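PDB 2Q30: cupin 2 conserved barrel domain protein from Desulfovibrio desulfuricans subsp. desulfuricans str. G20, which is of unknown function but adopts the RmlC-like cupin fold, a double-stranded beta-helix, and forms an assembly of two chains. Local coordinates for residues E13-D18 and D99-V104; M24-V27 and F33-V36; I59-L62 and E67-G70. One frame throughout, in Å; residues are numbered along the deposited sequence. Where two conformers were deposited one is given.

Contact 1: E13-D18 and D99-V104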
ATOM      1  N   GLU A  13       2.497 -11.794   8.154  1.00 33.49           N
ATOM      2  CA  GLU A  13       2.416 -13.159   8.611  1.00 34.90           C
ATOM      3  C   GLU A  13       3.715 -13.592   9.275  1.00 34.46           C
ATOM      4  O   GLU A  13       3.684 -14.344  10.246  1.00 33.78           O
ATOM      5  CB  GLU A  13       2.020 -14.055   7.436  1.00 35.00           C
ATOM      6  CG  GLU A  13       1.769 -15.502   7.759  1.00 40.06           C
ATOM      7  CD  GLU A  13       1.218 -16.237   6.539  1.00 38.79           C
ATOM      8  OE1 GLU A  13       1.990 -16.963   5.890  1.00 50.48           O
ATOM      9  OE2 GLU A  13       0.035 -16.032   6.204  1.00 47.49           O
ATOM     10  N   ALA A  14       4.845 -13.130   8.757  1.00 34.60           N
ATOM     11  CA  ALA A  14       6.167 -13.418   9.338  1.00 34.84           C
ATOM     12  C   ALA A  14       7.104 -12.326   8.852  1.00 37.43           C
ATOM     13  O   ALA A  14       7.409 -12.276   7.654  1.00 40.66           O
ATOM     14  CB  ALA A  14       6.668 -14.811   8.905  1.00 35.65           C
ATOM     15  N   VAL A  15       7.536 -11.448   9.750  1.00 33.62           N
ATOM     16  CA  VAL A  15       8.407 -10.337   9.384  1.00 35.47           C
ATOM     17  C   VAL A  15       9.860 -10.717   9.680  1.00 36.09           C
ATOM     18  O   VAL A  15      10.120 -11.577  10.527  1.00 33.57           O
ATOM     19  CB  VAL A  15       7.958  -8.993  10.027  1.00 34.27           C
ATOM     20  CG1 VAL A  15       6.483  -8.731   9.673  1.00 28.48           C
ATOM     21  CG2 VAL A  15       8.153  -8.977  11.548  1.00 33.61           C
ATOM     22  N   ARG A  16      10.780 -10.088   8.959  1.00 34.34           N
ATOM     23  CA  ARG A  16      12.216 -10.329   9.124  0.50 33.41           C
ATOM     24  C   ARG A  16      12.891  -9.058   9.642  1.00 34.18           C
ATOM     25  O   ARG A  16      12.756  -7.977   9.041  1.00 32.63           O
ATOM     26  CB  ARG A  16      12.852 -10.783   7.812  0.50 33.86           C
ATOM     27  CG  ARG A  16      14.328 -11.178   7.946  0.50 34.21           C
ATOM     28  N   PHE A  17      13.591  -9.181  10.772  1.00 31.46           N
ATOM     29  CA  PHE A  17      14.342  -8.067  11.344  1.00 33.33           C
ATOM     30  C   PHE A  17      15.824  -8.320  11.182  1.00 33.86           C
ATOM     31  O   PHE A  17      16.255  -9.447  10.969  1.00 31.99           O
ATOM     32  CB  PHE A  17      14.049  -7.891  12.831  1.00 33.91           C
ATOM     33  CG  PHE A  17      12.644  -7.491  13.130  1.00 33.99           C
ATOM     34  CD1 PHE A  17      12.182  -6.216  12.781  1.00 33.48           C
ATOM     35  CD2 PHE A  17      11.792  -8.351  13.824  1.00 35.19           C
ATOM     36  CE1 PHE A  17      10.872  -5.829  13.078  1.00 31.75           C
ATOM     37  CE2 PHE A  17      10.493  -7.961  14.129  1.00 35.87           C
ATOM     38  CZ  PHE A  17      10.030  -6.706  13.752  1.00 35.38           C
ATOM     39  N   ASP A  18      16.591  -7.241  11.274  1.00 34.65           N
ATOM     40  CA  ASP A  18      18.059  -7.277  11.293  1.00 34.73           C
ATOM     41  C   ASP A  18      18.406  -6.219  12.345  1.00 34.89           C
ATOM     42  O   ASP A  18      17.988  -5.068  12.201  1.00 33.61           O
ATOM     43  CB  ASP A  18      18.574  -6.979   9.886  1.00 34.60           C
ATOM     44  CG  ASP A  18      20.112  -6.932   9.768  1.00 38.73           C
ATOM     45  OD1 ASP A  18      20.828  -6.424  10.655  1.00 39.57           O
ATOM     46  OD2 ASP A  18      20.593  -7.367   8.708  1.00 47.00           O
ATOM     47  N   ASP A  99       8.873  -0.893  16.345  1.00 32.46           N
ATOM     48  CA  ASP A  99       9.167  -1.892  15.278  1.00 31.67           C
ATOM     49  C   ASP A  99       8.109  -1.611  14.199  1.00 31.71           C
ATOM     50  O   ASP A  99       6.937  -1.413  14.515  1.00 31.38           O
ATOM     51  CB  ASP A  99       9.054  -3.325  15.754  1.00 31.55           C
ATOM     52  CG  ASP A  99      10.126  -3.713  16.756  1.00 29.27           C
ATOM     53  OD1 ASP A  99      11.087  -2.964  16.988  1.00 34.63           O
ATOM     54  OD2 ASP A  99      10.011  -4.830  17.264  1.00 34.13           O
HETATM   55  N   MSE A 100       8.537  -1.572  12.944  1.00 32.73           N
HETATM   56  CA  MSE A 100       7.689  -1.067  11.885  1.00 30.85           C
HETATM   57  C   MSE A 100       7.941  -1.738  10.563  1.00 31.26           C
HETATM   58  O   MSE A 100       9.080  -2.097  10.244  1.00 33.65           O
HETATM   59  CB  MSE A 100       8.010   0.413  11.736  1.00 29.13           C
HETATM   60  CG  MSE A 100       7.063   1.233  10.908  1.00 38.33           C
HETATM   61 SE   MSE A 100       7.914   2.922  10.499  0.75 35.86          SE
HETATM   62  CE  MSE A 100       8.820   2.436   8.963  1.00 33.36           C
ATOM     63  N   LYS A 101       6.870  -1.912   9.795  1.00 31.04           N
ATOM     64  CA  LYS A 101       6.988  -2.391   8.432  1.00 29.56           C
ATOM     65  C   LYS A 101       6.196  -1.468   7.516  1.00 30.29           C
ATOM     66  O   LYS A 101       5.057  -1.060   7.835  1.00 31.54           O
ATOM     67  CB  LYS A 101       6.590  -3.849   8.280  1.00 29.07           C
ATOM     68  CG  LYS A 101       6.949  -4.442   6.940  1.00 29.55           C
ATOM     69  CD  LYS A 101       6.708  -5.941   6.899  1.00 27.18           C
ATOM     70  CE  LYS A 101       7.117  -6.587   5.564  1.00 31.07           C
ATOM     71  NZ  LYS A 101       7.031  -8.095   5.656  1.00 27.95           N
ATOM     72  N   VAL A 102       6.819  -1.137   6.386  1.00 31.02           N
ATOM     73  CA  VAL A 102       6.197  -0.319   5.349  1.00 30.98           C
ATOM     74  C   VAL A 102       6.294  -0.999   3.995  1.00 30.51           C
ATOM     75  O   VAL A 102       7.158  -1.831   3.789  1.00 29.99           O
ATOM     76  CB  VAL A 102       6.810   1.117   5.267  1.00 32.06           C
ATOM     77  CG1 VAL A 102       6.659   1.818   6.614  1.00 30.20           C
ATOM     78  CG2 VAL A 102       8.261   1.088   4.794  1.00 31.12           C
ATOM     79  N   LEU A 103       5.382  -0.623   3.098  1.00 31.60           N
ATOM     80  CA  LEU A 103       5.349  -1.113   1.728  1.00 29.97           C
ATOM     81  C   LEU A 103       5.503   0.078   0.820  1.00 30.08           C
ATOM     82  O   LEU A 103       4.784   1.053   0.956  1.00 32.00           O
ATOM     83  CB  LEU A 103       4.021  -1.802   1.434  1.00 28.56           C
ATOM     84  CG  LEU A 103       3.977  -2.562   0.097  1.00 27.93           C
ATOM     85  CD1 LEU A 103       5.040  -3.675   0.033  1.00 28.17           C
ATOM     86  CD2 LEU A 103       2.572  -3.156  -0.084  1.00 31.05           C
ATOM     87  N   VAL A 104       6.427  -0.022  -0.119  1.00 31.61           N
ATOM     88  CA  VAL A 104       6.694   1.036  -1.059  1.00 30.38           C
ATOM     89  C   VAL A 104       6.326   0.546  -2.436  1.00 30.43           C
ATOM     90  O   VAL A 104       6.763  -0.513  -2.807  1.00 31.03           O
ATOM     91  CB  VAL A 104       8.190   1.435  -1.020  1.00 32.82           C
ATOM     92  CG1 VAL A 104       8.484   2.586  -2.045  1.00 30.01           C
ATOM     93  CG2 VAL A 104       8.576   1.830   0.390  1.00 31.01           C
TER
HETATM   94  O   HOH W   1       9.566  -8.497   6.874  1.00 23.45           O
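Asp99 meets Phe17 first: its CB lies 4.0 Å from Phe17 CZ, and the two side chains cross at about a right angle. Carboxylate and ring planes are 51° apart, and Asp99 OD2 reaches Phe17 CZ obliquely at 4.0 Å. The carboxylate is held from outside the two segments, by a salt bridge from OD2 to Lys41 and a hydrogen bond from OD1 to Ala42 N. Lys41 also makes a cation-pi contact with Phe17, thereby tying ring and carboxylate to one cation.

Two residues on, Lys101 extends its chain past Val15, the two side chains running in opposite directions, with Lys101 CD 3.9 Å from Val15 CG1. With CG anti to the backbone N (chi1 -169°) and the rest of the chain straight, NZ is carried to the loop backbone. There Lys101 NZ donates to a water at 2.8 Å, and the same water accepts from Arg16 N at 2.9 Å; a hydrogen bond joins NZ to Leu11 O. The loop between strands 7-10 and 23-29 is thus laid on strand 100-107 of the cupin double-stranded beta-helix, itself hydrogen-bonded between strand 34-40, through Met100 and Phe40, and strand 56-63, through Lys101 and Leu62.

Contact 2: M24-V27 and F33-V36; sequences MELV and FKIV
Val27 N donates to Ile35 O at 2.8 Å, with an N-H...O angle of 151°. Beside this bond Leu26 and Val36 form an antiparallel non-hydrogen-bonded pair, their CA atoms 4.5 Å apart, and the Val36 CA-H group approaches Glu25 O at 3.4 Å. Leu26 has CG anti to its own N (chi1 -176°), and its CD1 reaches over the partner strand, 3.6 Å from Ile35 O and 3.9 Å from Lys34 CE. CD1 also packs on Val36 CG1; how closely is doubtful, because Val36 was modelled in two conformers. On the other face of the ribbon Val27 CB packs against Ile35 CG2 at 3.9 Å.

The pairing belongs to the hairpin of strands 23-29 and 34-40. Ile35 is also hydrogen-bonded to His28, and Val27 departs from strand geometry with a psi of -50°, so two successive residues face Ile35, consistent with a classic beta bulge. Backbone bonds of Lys34 to Ile106 and of Val36 to Val104 fix the inner strand on strand 100-107. Leu103 lies against both Val27 and Ile35, and the second subunit covers this face through its Val83 and Asn58.

The chemistry divides accordingly: the main-chain bond and the Leu26-Val36 pairing define the register here, while apolar branches pack on both faces, with Val27 and Ile35 contributing to the subunit interface and Leu26, though exposed, probably shielding the Ile35 carbonyl in part from solvent.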
HETATM    1  N   MSE A  24      15.196  -4.931   3.681  1.00 35.32           N
HETATM    2  CA  MSE A  24      14.514  -4.569   2.435  1.00 36.88           C
HETATM    3  C   MSE A  24      14.179  -5.848   1.715  1.00 33.95           C
HETATM    4  O   MSE A  24      15.067  -6.656   1.509  1.00 31.95           O
HETATM    5  CB  MSE A  24      15.441  -3.733   1.553  1.00 37.10           C
HETATM    6  CG  MSE A  24      14.980  -3.559   0.094  1.00 42.33           C
HETATM    7 SE   MSE A  24      16.056  -2.233  -0.808  0.75 48.55          SE
HETATM    8  CE  MSE A  24      15.782  -2.823  -2.657  1.00 48.51           C
ATOM      9  N   GLU A  25      12.926  -6.020   1.300  1.00 33.07           N
ATOM     10  CA  GLU A  25      12.508  -7.242   0.573  1.00 33.31           C
ATOM     11  C   GLU A  25      11.698  -6.879  -0.656  1.00 32.50           C
ATOM     12  O   GLU A  25      10.770  -6.108  -0.561  1.00 30.68           O
ATOM     13  CB  GLU A  25      11.701  -8.180   1.484  1.00 32.99           C
ATOM     14  CG  GLU A  25      12.498  -8.760   2.647  1.00 37.41           C
ATOM     15  CD  GLU A  25      11.644  -9.320   3.803  1.00 39.73           C
ATOM     16  OE1 GLU A  25      11.792 -10.517   4.131  1.00 49.64           O
ATOM     17  OE2 GLU A  25      10.863  -8.553   4.412  1.00 41.74           O
ATOM     18  N   LEU A  26      12.038  -7.472  -1.793  1.00 32.01           N
ATOM     19  CA  LEU A  26      11.331  -7.242  -3.040  1.00 33.55           C
ATOM     20  C   LEU A  26      10.042  -8.027  -2.990  1.00 32.64           C
ATOM     21  O   LEU A  26      10.070  -9.222  -2.735  1.00 33.63           O
ATOM     22  CB  LEU A  26      12.149  -7.725  -4.235  1.00 34.19           C
ATOM     23  CG  LEU A  26      11.554  -7.457  -5.627  1.00 34.04           C
ATOM     24  CD1 LEU A  26      11.307  -5.942  -5.852  1.00 34.39           C
ATOM     25  CD2 LEU A  26      12.508  -8.014  -6.653  1.00 36.06           C
ATOM     26  N   VAL A  27       8.924  -7.345  -3.204  1.00 30.45           N
ATOM     27  CA  VAL A  27       7.609  -7.981  -3.187  1.00 31.34           C
ATOM     28  C   VAL A  27       7.239  -8.286  -4.623  1.00 31.74           C
ATOM     29  O   VAL A  27       6.842  -9.398  -4.939  1.00 30.63           O
ATOM     30  CB  VAL A  27       6.569  -7.102  -2.454  1.00 29.93           C
ATOM     31  CG1 VAL A  27       5.131  -7.673  -2.539  1.00 31.93           C
ATOM     32  CG2 VAL A  27       7.016  -6.911  -0.979  1.00 28.95           C
ATOM     33  N   PHE A  33       5.096  -1.391 -12.053  1.00 30.46           N
ATOM     34  CA  PHE A  33       5.620  -0.896 -10.788  1.00 29.30           C
ATOM     35  C   PHE A  33       6.598  -1.851 -10.088  1.00 29.32           C
ATOM     36  O   PHE A  33       6.725  -3.019 -10.447  1.00 26.35           O
ATOM     37  CB  PHE A  33       4.498  -0.444  -9.810  1.00 30.58           C
ATOM     38  CG  PHE A  33       3.305  -1.393  -9.682  1.00 28.48           C
ATOM     39  CD1 PHE A  33       3.402  -2.786  -9.869  1.00 28.91           C
ATOM     40  CD2 PHE A  33       2.069  -0.871  -9.271  1.00 35.14           C
ATOM     41  CE1 PHE A  33       2.272  -3.606  -9.701  1.00 32.76           C
ATOM     42  CE2 PHE A  33       0.948  -1.708  -9.089  1.00 32.08           C
ATOM     43  CZ  PHE A  33       1.066  -3.069  -9.313  1.00 31.43           C
ATOM     44  N   LYS A  34       7.294  -1.306  -9.095  1.00 29.28           N
ATOM     45  CA  LYS A  34       8.169  -2.057  -8.208  1.00 29.76           C
ATOM     46  C   LYS A  34       7.565  -1.877  -6.832  1.00 29.73           C
ATOM     47  O   LYS A  34       7.186  -0.759  -6.472  1.00 30.71           O
ATOM     48  CB  LYS A  34       9.606  -1.535  -8.246  1.00 30.72           C
ATOM     49  CG  LYS A  34      10.568  -2.298  -7.334  1.00 31.45           C
ATOM     50  CD  LYS A  34      11.992  -1.813  -7.581  1.00 35.66           C
ATOM     51  CE  LYS A  34      13.013  -2.564  -6.796  1.00 43.89           C
ATOM     52  NZ  LYS A  34      14.395  -2.081  -7.135  1.00 45.75           N
ATOM     53  N   ILE A  35       7.426  -2.978  -6.111  1.00 29.78           N
ATOM     54  CA  ILE A  35       6.842  -3.008  -4.799  1.00 29.15           C
ATOM     55  C   ILE A  35       7.890  -3.643  -3.894  1.00 28.79           C
ATOM     56  O   ILE A  35       8.308  -4.790  -4.136  1.00 29.53           O
ATOM     57  CB  ILE A  35       5.528  -3.813  -4.774  1.00 28.84           C
ATOM     58  CG1 ILE A  35       4.553  -3.318  -5.838  1.00 31.20           C
ATOM     59  CG2 ILE A  35       4.883  -3.718  -3.395  1.00 33.98           C
ATOM     60  CD1 ILE A  35       3.195  -4.111  -5.899  1.00 28.74           C
ATOM     61  N   VAL A  36       8.302  -2.903  -2.862  1.00 28.44           N
ATOM     62  CA  VAL A  36       9.296  -3.369  -1.899  0.50 29.82           C
ATOM     63  C   VAL A  36       8.897  -2.996  -0.479  1.00 31.11           C
ATOM     64  O   VAL A  36       8.289  -1.936  -0.245  1.00 30.88           O
ATOM     65  CB  VAL A  36      10.700  -2.775  -2.213  0.50 30.58           C
ATOM     66  CG1 VAL A  36      11.277  -3.436  -3.438  0.50 31.09           C
ATOM     67  CG2 VAL A  36      10.630  -1.249  -2.380  0.50 28.30           C
TER

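Contact 3: I59-L62 and E67-G70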
ATOM      1  N   ILE A  59       4.358   5.241   0.155  1.00 30.52           N
ATOM      2  CA  ILE A  59       4.878   4.458   1.268  1.00 31.02           C
ATOM      3  C   ILE A  59       3.708   4.250   2.213  1.00 32.19           C
ATOM      4  O   ILE A  59       3.198   5.226   2.751  1.00 29.75           O
ATOM      5  CB  ILE A  59       6.011   5.154   2.017  1.00 31.91           C
ATOM      6  CG1 ILE A  59       7.149   5.514   1.063  1.00 32.38           C
ATOM      7  CG2 ILE A  59       6.476   4.266   3.186  1.00 29.14           C
ATOM      8  CD1 ILE A  59       8.365   6.172   1.713  1.00 31.91           C
ATOM      9  N   VAL A  60       3.323   2.993   2.438  1.00 30.15           N
ATOM     10  CA  VAL A  60       2.198   2.658   3.304  1.00 30.99           C
ATOM     11  C   VAL A  60       2.711   2.016   4.584  1.00 30.20           C
ATOM     12  O   VAL A  60       3.455   1.057   4.519  1.00 31.78           O
ATOM     13  CB  VAL A  60       1.253   1.665   2.598  1.00 32.88           C
ATOM     14  CG1 VAL A  60       0.006   1.418   3.490  1.00 36.82           C
ATOM     15  CG2 VAL A  60       0.858   2.234   1.243  1.00 34.66           C
ATOM     16  N   VAL A  61       2.309   2.537   5.746  1.00 30.09           N
ATOM     17  CA  VAL A  61       2.736   1.966   7.024  1.00 29.90           C
ATOM     18  C   VAL A  61       1.773   0.810   7.323  1.00 28.23           C
ATOM     19  O   VAL A  61       0.600   1.032   7.574  1.00 28.86           O
ATOM     20  CB  VAL A  61       2.739   2.980   8.196  1.00 28.23           C
ATOM     21  CG1 VAL A  61       3.273   2.324   9.447  1.00 28.14           C
ATOM     22  CG2 VAL A  61       3.574   4.227   7.834  1.00 28.46           C
ATOM     23  N   LEU A  62       2.302  -0.403   7.295  1.00 30.03           N
ATOM     24  CA  LEU A  62       1.530  -1.621   7.544  1.00 32.06           C
ATOM     25  C   LEU A  62       1.414  -1.953   9.003  1.00 31.52           C
ATOM     26  O   LEU A  62       0.414  -2.508   9.426  1.00 32.41           O
ATOM     27  CB  LEU A  62       2.214  -2.809   6.893  1.00 31.10           C
ATOM     28  CG  LEU A  62       2.527  -2.723   5.412  1.00 35.28           C
ATOM     29  CD1 LEU A  62       3.344  -3.954   5.031  1.00 36.35           C
ATOM     30  CD2 LEU A  62       1.242  -2.608   4.610  1.00 34.49           C
ATOM     31  N   GLU A  67       8.003   7.882  11.292  1.00 28.27           N
ATOM     32  CA  GLU A  67       8.000   9.197  10.666  1.00 29.99           C
ATOM     33  C   GLU A  67       8.428   9.089   9.223  1.00 30.18           C
ATOM     34  O   GLU A  67       9.339   8.299   8.907  1.00 31.88           O
ATOM     35  CB  GLU A  67       9.027  10.092  11.360  1.00 30.43           C
ATOM     36  CG  GLU A  67       8.730  10.309  12.783  1.00 36.13           C
ATOM     37  CD  GLU A  67       9.738  11.169  13.484  1.00 33.88           C
ATOM     38  OE1 GLU A  67      10.948  10.899  13.360  1.00 40.67           O
ATOM     39  OE2 GLU A  67       9.310  12.069  14.204  1.00 42.38           O
ATOM     40  N   PHE A  68       7.774   9.860   8.351  1.00 28.39           N
ATOM     41  CA  PHE A  68       8.232  10.029   6.976  1.00 29.23           C
ATOM     42  C   PHE A  68       9.207  11.171   7.065  1.00 30.60           C
ATOM     43  O   PHE A  68       8.852  12.248   7.544  1.00 30.33           O
ATOM     44  CB  PHE A  68       7.109  10.417   6.040  1.00 30.17           C
ATOM     45  CG  PHE A  68       6.049   9.397   5.946  1.00 27.32           C
ATOM     46  CD1 PHE A  68       6.358   8.110   5.488  1.00 31.43           C
ATOM     47  CD2 PHE A  68       4.740   9.702   6.269  1.00 30.30           C
ATOM     48  CE1 PHE A  68       5.372   7.135   5.383  1.00 31.58           C
ATOM     49  CE2 PHE A  68       3.747   8.741   6.138  1.00 29.83           C
ATOM     50  CZ  PHE A  68       4.065   7.462   5.713  1.00 29.39           C
ATOM     51  N   VAL A  69      10.422  10.964   6.584  1.00 30.61           N
ATOM     52  CA  VAL A  69      11.477  11.976   6.684  1.00 29.90           C
ATOM     53  C   VAL A  69      11.718  12.585   5.288  1.00 32.59           C
ATOM     54  O   VAL A  69      11.552  11.909   4.262  1.00 30.40           O
ATOM     55  CB  VAL A  69      12.757  11.362   7.287  1.00 31.95           C
ATOM     56  CG1 VAL A  69      13.812  12.433   7.598  1.00 27.18           C
ATOM     57  CG2 VAL A  69      12.407  10.612   8.554  1.00 30.32           C
ATOM     58  N   GLY A  70      12.076  13.868   5.259  1.00 31.47           N
ATOM     59  CA  GLY A  70      12.344  14.564   4.004  1.00 33.99           C
ATOM     60  C   GLY A  70      13.553  15.455   4.082  1.00 34.46           C
ATOM     61  O   GLY A  70      14.439  15.265   4.930  1.00 33.72           O
TER
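Between Ile59 and Val61, the two residues that meet Phe68, Val60 N makes a probable backbone hydrogen bond to Leu103 O. Leu62 N makes the equivalent probable bond to Lys101 O. These are bonds within one sheet of the cupin double-stranded beta-helix; the contact with Phe68 is of another kind, because strand 56-63 belongs to the five-stranded sheet and strand 66-69 to the four-stranded one. The CA atoms of Ile59 and Phe68 are 8.7 Å apart, too far for backbone pairing, and the two strands are joined by side chains instead.

Alternation along strand 56-63 decides which residues take part. Ile59 and Val61 direct their side chains to Phe68, whereas Val60 and Leu62 point to the other side of the sheet, where they pack on Leu62 and Val60 of the second subunit. From the opposite sheet Phe68 reaches inward with CG anti to its carbonyl carbon (chi1 -62°), which presents the CE1 and CZ end of the ring to both partners. Val61 crosses the phenyl group obliquely, its CG2 standing 3.9 Å from Phe68 CZ.

All three residues are buried, and the contact is wholly apolar between side chains, although Phe68 CZ also lies 3.8 Å from the main-chain Ile59 O. Ala82 and Leu84 of strand 82-87 and Ala78 of strand 75-78 also touch Phe68, while Val94 and Val102 close around Ile59, so the contact is part of the hydrophobic filling between the sheets. Ser8 of the second subunit packs on Phe68 as well. Ile59 and the ring slide past each other in opposite directions, and Ile59 CG2 comes to the ring edge, near its plane, 3.8 Å from Phe68 CE1.

Overall arrangement
Strand 100-107 relates all three contacts: in the five-stranded sheet it lies between strands 34-40 and 56-63, which enter contacts 2 and 3. Contact 1 touches both of the others, through probable backbone bonds such as Val104 N to Val36 O, whereas contacts 2 and 3 have nearest atoms about 7 Å apart. Burial follows position. Contact 3 is core, joining the two sheets mainly by apolar side chains; contact 2 is partly buried on the outermost strand of the sheet within this chain and combines main-chain pairing with packing; contact 1 is also partly buried, its loop held by side-chain packing, a bridging water and charged groups. All three reach the second subunit, contact 1 through Leu103.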